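Side-chain contacts in NAD-dependent formate dehydrogenase gamma subunit (Cupriavidus necator, PDB 6VW7), which binds one [2Fe-2S] cluster and, as a subunit of the NAD-dependent formate dehydrogenase, probably takes part in its electron transfer: residues Ala18-Ala23 with Asp40-Ile45; Leu32-Glu37 with Pro51-Ala56. All blocks are in the same frame, centred on the assembly; numbering follows the deposited sequence.

Interaction 1: residues Ala18-Ala23 with Asp40-Ile45; sequences AAIVAA and DTQGYI
The Gln42 side-chain amide and the end of Ile20 meet only loosely, with Ile20 CD1 4.5 Å from Gln42 NE2. The methyl comes obliquely past the nitrogen end of the amide, its line to NE2 rising about 32° from the amide plane. Thr41 OG1 lies slightly to the other side of that plane and accepts a hydrogen bond from Gln42 NE2 at 3.0 Å. That bond is moderately straight, with an N-H...O angle of 155°. OE1 accepts the backbone N-H of Asp13, so both ends of the amide are held and its rotation should be well fixed.

The closer approach across the contact is Ile20 CD1 to Thr41 OG1, 3.4 Å, which is van der Waals contact between a methyl and a hydroxyl oxygen that has its polar partners elsewhere. Besides the amide N-H, OG1 bonds the carbonyl O of Glu37, one turn back in its own helix, and makes a weak bond to that of Ile38. A chi1 of 59° sets OG1 between the backbone N and the carbonyl carbon, turning it back toward those carbonyls. Ile20 reaches it with CD1 extended along the longer branch, whose CG1 is anti to the carbonyl carbon. The two side chains run past each other in opposite senses, while their CA atoms stay 9.6 Å apart.

Ile20 is buried and also touches Ile38, whereas Thr41 is exposed, so this is a margin of the helix interface. Gly43, the first residue to leave helical geometry, has positive phi and ends helix 31-42 just beyond. Pairing of helix 14-24 with this C-terminal turn belongs to the N-terminal helical bundle of the complex I 24 kDa subunit family.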
loop_
_atom_site.group_PDB
_atom_site.type_symbol
_atom_site.label_atom_id
_atom_site.label_comp_id
_atom_site.label_asym_id
_atom_site.label_seq_id
_atom_site.Cartn_x
_atom_site.Cartn_y
_atom_site.Cartn_z
ATOM N N ALA A 18 11.161 30.153 -6.856
ATOM C CA ALA A 18 11.431 30.358 -8.275
ATOM C C ALA A 18 12.497 29.389 -8.781
ATOM O O ALA A 18 12.410 28.886 -9.906
ATOM C CB ALA A 18 11.862 31.808 -8.517
ATOM N N ALA A 19 13.518 29.125 -7.966
ATOM C CA ALA A 19 14.560 28.180 -8.362
ATOM C C ALA A 19 14.028 26.756 -8.404
ATOM O O ALA A 19 14.393 25.975 -9.291
ATOM C CB ALA A 19 15.745 28.262 -7.401
ATOM N N ILE A 20 13.233 26.382 -7.403
ATOM C CA ILE A 20 12.621 25.058 -7.389
ATOM C C ILE A 20 11.845 24.820 -8.681
ATOM O O ILE A 20 11.948 23.755 -9.315
ATOM C CB ILE A 20 11.709 24.907 -6.157
ATOM C CG1 ILE A 20 12.525 24.723 -4.867
ATOM C CG2 ILE A 20 10.692 23.781 -6.372
ATOM C CD1 ILE A 20 11.674 24.900 -3.605
ATOM N N VAL A 21 11.061 25.818 -9.089
ATOM C CA VAL A 21 10.268 25.715 -10.313
ATOM C C VAL A 21 11.185 25.627 -11.526
ATOM O O VAL A 21 10.985 24.794 -12.419
ATOM C CB VAL A 21 9.315 26.922 -10.408
ATOM C CG1 VAL A 21 8.655 27.000 -11.764
ATOM C CG2 VAL A 21 8.286 26.905 -9.273
ATOM N N ALA A 22 12.223 26.481 -11.563
ATOM C CA ALA A 22 13.105 26.550 -12.724
ATOM C C ALA A 22 13.891 25.259 -12.924
ATOM O O ALA A 22 14.191 24.888 -14.067
ATOM C CB ALA A 22 14.071 27.734 -12.591
ATOM N N ALA A 23 14.275 24.589 -11.836
ATOM C CA ALA A 23 14.998 23.328 -11.957
ATOM C C ALA A 23 14.102 22.214 -12.501
ATOM O O ALA A 23 14.608 21.230 -13.060
ATOM C CB ALA A 23 15.556 22.904 -10.597
ATOM N N ASP A 40 7.533 20.660 0.670
ATOM C CA ASP A 40 8.548 19.994 1.486
ATOM C C ASP A 40 9.531 20.994 2.080
ATOM O O ASP A 40 9.986 20.823 3.214
ATOM C CB ASP A 40 9.298 18.938 0.666
ATOM C CG ASP A 40 8.431 17.707 0.352
ATOM O OD1 ASP A 40 7.300 17.625 0.879
ATOM O OD2 ASP A 40 8.874 16.838 -0.434
ATOM N N THR A 41 9.879 22.040 1.329
ATOM C CA THR A 41 10.891 22.977 1.798
ATOM C C THR A 41 10.310 24.189 2.524
ATOM O O THR A 41 10.940 24.694 3.459
ATOM C CB THR A 41 11.774 23.442 0.629
ATOM O OG1 THR A 41 10.975 24.079 -0.377
ATOM C CG2 THR A 41 12.516 22.254 0.003
ATOM N N GLN A 42 9.127 24.664 2.136
ATOM C CA GLN A 42 8.552 25.868 2.722
ATOM C C GLN A 42 7.443 25.585 3.725
ATOM O O GLN A 42 7.088 26.479 4.498
ATOM C CB GLN A 42 7.994 26.777 1.620
ATOM C CG GLN A 42 8.909 26.886 0.414
ATOM C CD GLN A 42 10.225 27.540 0.770
ATOM O OE1 GLN A 42 10.237 28.590 1.399
ATOM N NE2 GLN A 42 11.339 26.923 0.372
ATOM N N GLY A 43 6.876 24.379 3.711
ATOM C CA GLY A 43 5.811 23.993 4.602
ATOM C C GLY A 43 4.427 24.051 3.990
ATOM O O GLY A 43 3.513 23.415 4.514
ATOM N N TYR A 44 4.262 24.766 2.881
ATOM C CA TYR A 44 2.968 24.953 2.233
ATOM C C TYR A 44 3.231 25.528 0.851
ATOM O O TYR A 44 4.363 25.869 0.512
ATOM C CB TYR A 44 2.053 25.884 3.048
ATOM C CG TYR A 44 2.592 27.297 3.219
ATOM C CD1 TYR A 44 3.687 27.556 4.043
ATOM C CD2 TYR A 44 2.011 28.371 2.554
ATOM C CE1 TYR A 44 4.195 28.855 4.195
ATOM C CE2 TYR A 44 2.504 29.672 2.707
ATOM C CZ TYR A 44 3.596 29.905 3.531
ATOM O OH TYR A 44 4.094 31.183 3.679
ATOM N N ILE A 45 2.172 25.654 0.058
ATOM C CA ILE A 45 2.316 26.297 -1.242
ATOM C C ILE A 45 1.671 27.675 -1.141
ATOM O O ILE A 45 0.435 27.774 -1.115
ATOM C CB ILE A 45 1.686 25.466 -2.367
ATOM C CG1 ILE A 45 2.403 24.116 -2.485
ATOM C CG2 ILE A 45 1.726 26.228 -3.690
ATOM C CD1 ILE A 45 1.503 22.988 -2.225
#

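Interaction 2: residues Leu32-Glu37 with Pro51-Ala56; sequences LPILHE and PVIARA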
loop_
_atom_site.group_PDB
_atom_site.type_symbol
_atom_site.label_atom_id
_atom_site.label_comp_id
_atom_site.label_asym_id
_atom_site.label_seq_id
_atom_site.Cartn_x
_atom_site.Cartn_y
_atom_site.Cartn_z
ATOM N N LEU A 32 3.102 18.335 -10.072
ATOM C CA LEU A 32 3.099 17.694 -8.754
ATOM C C LEU A 32 4.489 17.605 -8.124
ATOM O O LEU A 32 4.590 17.829 -6.906
ATOM C CB LEU A 32 2.445 16.302 -8.814
ATOM C CG LEU A 32 0.971 16.296 -8.400
ATOM C CD1 LEU A 32 0.149 16.967 -9.472
ATOM C CD2 LEU A 32 0.411 14.874 -8.112
ATOM N N PRO A 33 5.563 17.198 -8.833
ATOM C CA PRO A 33 6.903 17.286 -8.213
ATOM C C PRO A 33 7.246 18.689 -7.752
ATOM O O PRO A 33 7.911 18.862 -6.719
ATOM C CB PRO A 33 7.841 16.802 -9.326
ATOM C CG PRO A 33 6.956 15.793 -10.102
ATOM C CD PRO A 33 5.598 16.453 -10.113
ATOM N N ILE A 34 6.821 19.710 -8.499
ATOM C CA ILE A 34 7.088 21.087 -8.083
ATOM C C ILE A 34 6.330 21.402 -6.800
ATOM O O ILE A 34 6.896 21.935 -5.840
ATOM C CB ILE A 34 6.719 22.071 -9.210
ATOM C CG1 ILE A 34 7.751 22.009 -10.331
ATOM C CG2 ILE A 34 6.568 23.495 -8.669
ATOM C CD1 ILE A 34 7.394 22.850 -11.558
ATOM N N LEU A 35 5.040 21.056 -6.757
ATOM C CA LEU A 35 4.235 21.351 -5.576
ATOM C C LEU A 35 4.772 20.616 -4.352
ATOM O O LEU A 35 4.795 21.174 -3.250
ATOM C CB LEU A 35 2.766 20.982 -5.828
ATOM C CG LEU A 35 2.021 21.833 -6.868
ATOM C CD1 LEU A 35 0.581 21.293 -7.136
ATOM C CD2 LEU A 35 1.964 23.274 -6.433
ATOM N N HIS A 36 5.202 19.361 -4.527
ATOM C CA HIS A 36 5.830 18.618 -3.433
ATOM C C HIS A 36 7.096 19.312 -2.925
ATOM O O HIS A 36 7.318 19.421 -1.713
ATOM C CB HIS A 36 6.164 17.198 -3.886
ATOM C CG HIS A 36 4.989 16.263 -3.855
ATOM N ND1 HIS A 36 4.242 16.044 -2.717
ATOM C CD2 HIS A 36 4.436 15.493 -4.824
ATOM C CE1 HIS A 36 3.289 15.166 -2.982
ATOM N NE2 HIS A 36 3.377 14.826 -4.256
ATOM N N GLU A 37 7.966 19.748 -3.834
ATOM C CA GLU A 37 9.229 20.344 -3.384
ATOM C C GLU A 37 8.999 21.674 -2.667
ATOM O O GLU A 37 9.667 21.966 -1.670
ATOM C CB GLU A 37 10.188 20.536 -4.561
ATOM C CG GLU A 37 11.582 21.084 -4.168
ATOM C CD GLU A 37 12.425 20.109 -3.340
ATOM O OE1 GLU A 37 11.975 18.963 -3.095
ATOM O OE2 GLU A 37 13.549 20.498 -2.931
ATOM N N PRO A 51 1.476 32.137 -9.744
ATOM C CA PRO A 51 1.876 32.765 -11.015
ATOM C C PRO A 51 3.240 32.311 -11.498
ATOM O O PRO A 51 3.457 32.193 -12.709
ATOM C CB PRO A 51 1.846 34.268 -10.691
ATOM C CG PRO A 51 0.901 34.380 -9.538
ATOM C CD PRO A 51 1.155 33.154 -8.724
ATOM N N VAL A 52 4.172 32.059 -10.578
ATOM C CA VAL A 52 5.502 31.611 -10.979
ATOM C C VAL A 52 5.424 30.223 -11.602
ATOM O O VAL A 52 6.007 29.960 -12.662
ATOM C CB VAL A 52 6.450 31.633 -9.766
ATOM C CG1 VAL A 52 7.828 31.085 -10.141
ATOM C CG2 VAL A 52 6.528 33.035 -9.197
ATOM N N ILE A 53 4.701 29.318 -10.950
ATOM C CA ILE A 53 4.525 27.976 -11.494
ATOM C C ILE A 53 3.826 28.046 -12.846
ATOM O O ILE A 53 4.299 27.477 -13.836
ATOM C CB ILE A 53 3.737 27.105 -10.501
ATOM C CG1 ILE A 53 4.507 26.960 -9.187
ATOM C CG2 ILE A 53 3.352 25.754 -11.131
ATOM C CD1 ILE A 53 3.620 26.601 -8.003
ATOM N N ALA A 54 2.723 28.800 -12.914
ATOM C CA ALA A 54 1.921 28.867 -14.134
ATOM C C ALA A 54 2.759 29.309 -15.323
ATOM O O ALA A 54 2.736 28.670 -16.382
ATOM C CB ALA A 54 0.734 29.809 -13.931
ATOM N N ARG A 55 3.519 30.406 -15.161
ATOM C CA ARG A 55 4.345 30.912 -16.250
ATOM C C ARG A 55 5.374 29.881 -16.703
ATOM O O ARG A 55 5.596 29.703 -17.905
ATOM C CB ARG A 55 5.036 32.211 -15.824
ATOM C CG ARG A 55 6.115 32.681 -16.771
ATOM C CD ARG A 55 6.430 34.160 -16.555
ATOM N NE ARG A 55 7.679 34.549 -17.209
ATOM C CZ ARG A 55 7.993 35.795 -17.546
ATOM N NH1 ARG A 55 7.140 36.784 -17.303
ATOM N NH2 ARG A 55 9.155 36.055 -18.134
ATOM N N ALA A 56 6.047 29.223 -15.758
ATOM C CA ALA A 56 7.122 28.316 -16.148
ATOM C C ALA A 56 6.598 27.078 -16.877
ATOM O O ALA A 56 7.279 26.558 -17.767
ATOM C CB ALA A 56 7.925 27.900 -14.927
#
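Ile53 meets both Ile34 and Leu35, and between 32-37 and 51-56 the contact is apolar and converges on this one side chain. Ile53 presents two successive carbons of its longer branch to its two neighbours: CG1 lies 4.1 Å from Ile34 CG2, and CD1 lies 4.0 Å from Leu35 CD2. Ile34 uses its short branch, the methyl anti to the backbone N, and passes Ile53 in the opposite direction. Leu35 instead crosses Ile53 at about a right angle; the leucine CB does not head for the other helix, yet CD2 reaches Ile53 CD1. All three residues are buried, and the closest CA atoms, those of Ile34 and Ile53, are 8.1 Å apart. Both contacts belong to the core of the N-terminal four-helix bundle that precedes the thioredoxin-like domain in this family. Arg24 of helix 14-24 touches Ile34, Val64 of helix 61-70 touches Ile53, and Val67 and Ile68 pack on Leu35, so all four helices supply side chains around this contact.

Polar and aromatic interactions lie elsewhere on helix 31-42. The His36 ring meets those of His73 and Phe74 with planes inclined at about 55° to each, and its NE2 makes a weak hydrogen bond to the carbonyl O of Lys265 of the beta subunit. Pro33 packs on Arg264 of that same beta-subunit chain.

How the interactions relate
Interactions 1 and 2 lie with their centres 7 Å apart and share helix 31-42, whose C-terminal turn serves the first and whose earlier turns serve the second. Val21, which makes no contact with 40-45, carries the link from segment 18-23 to interaction 2: its CG1 is 3.4 Å from Ala56 CB, and its CG2 is 3.8 Å from Ile53 CG1 and 3.9 Å from Ile34 CG2. The adjacent Ile20 takes part in interaction 1 and also touches 32-37, its CG2 lying 3.6 Å from Glu37 CG. Neither contact is at the [2Fe-2S] site, whose pocket, including Cys87, Cys92, Cys128 and Cys132, is built from later parts of the chain.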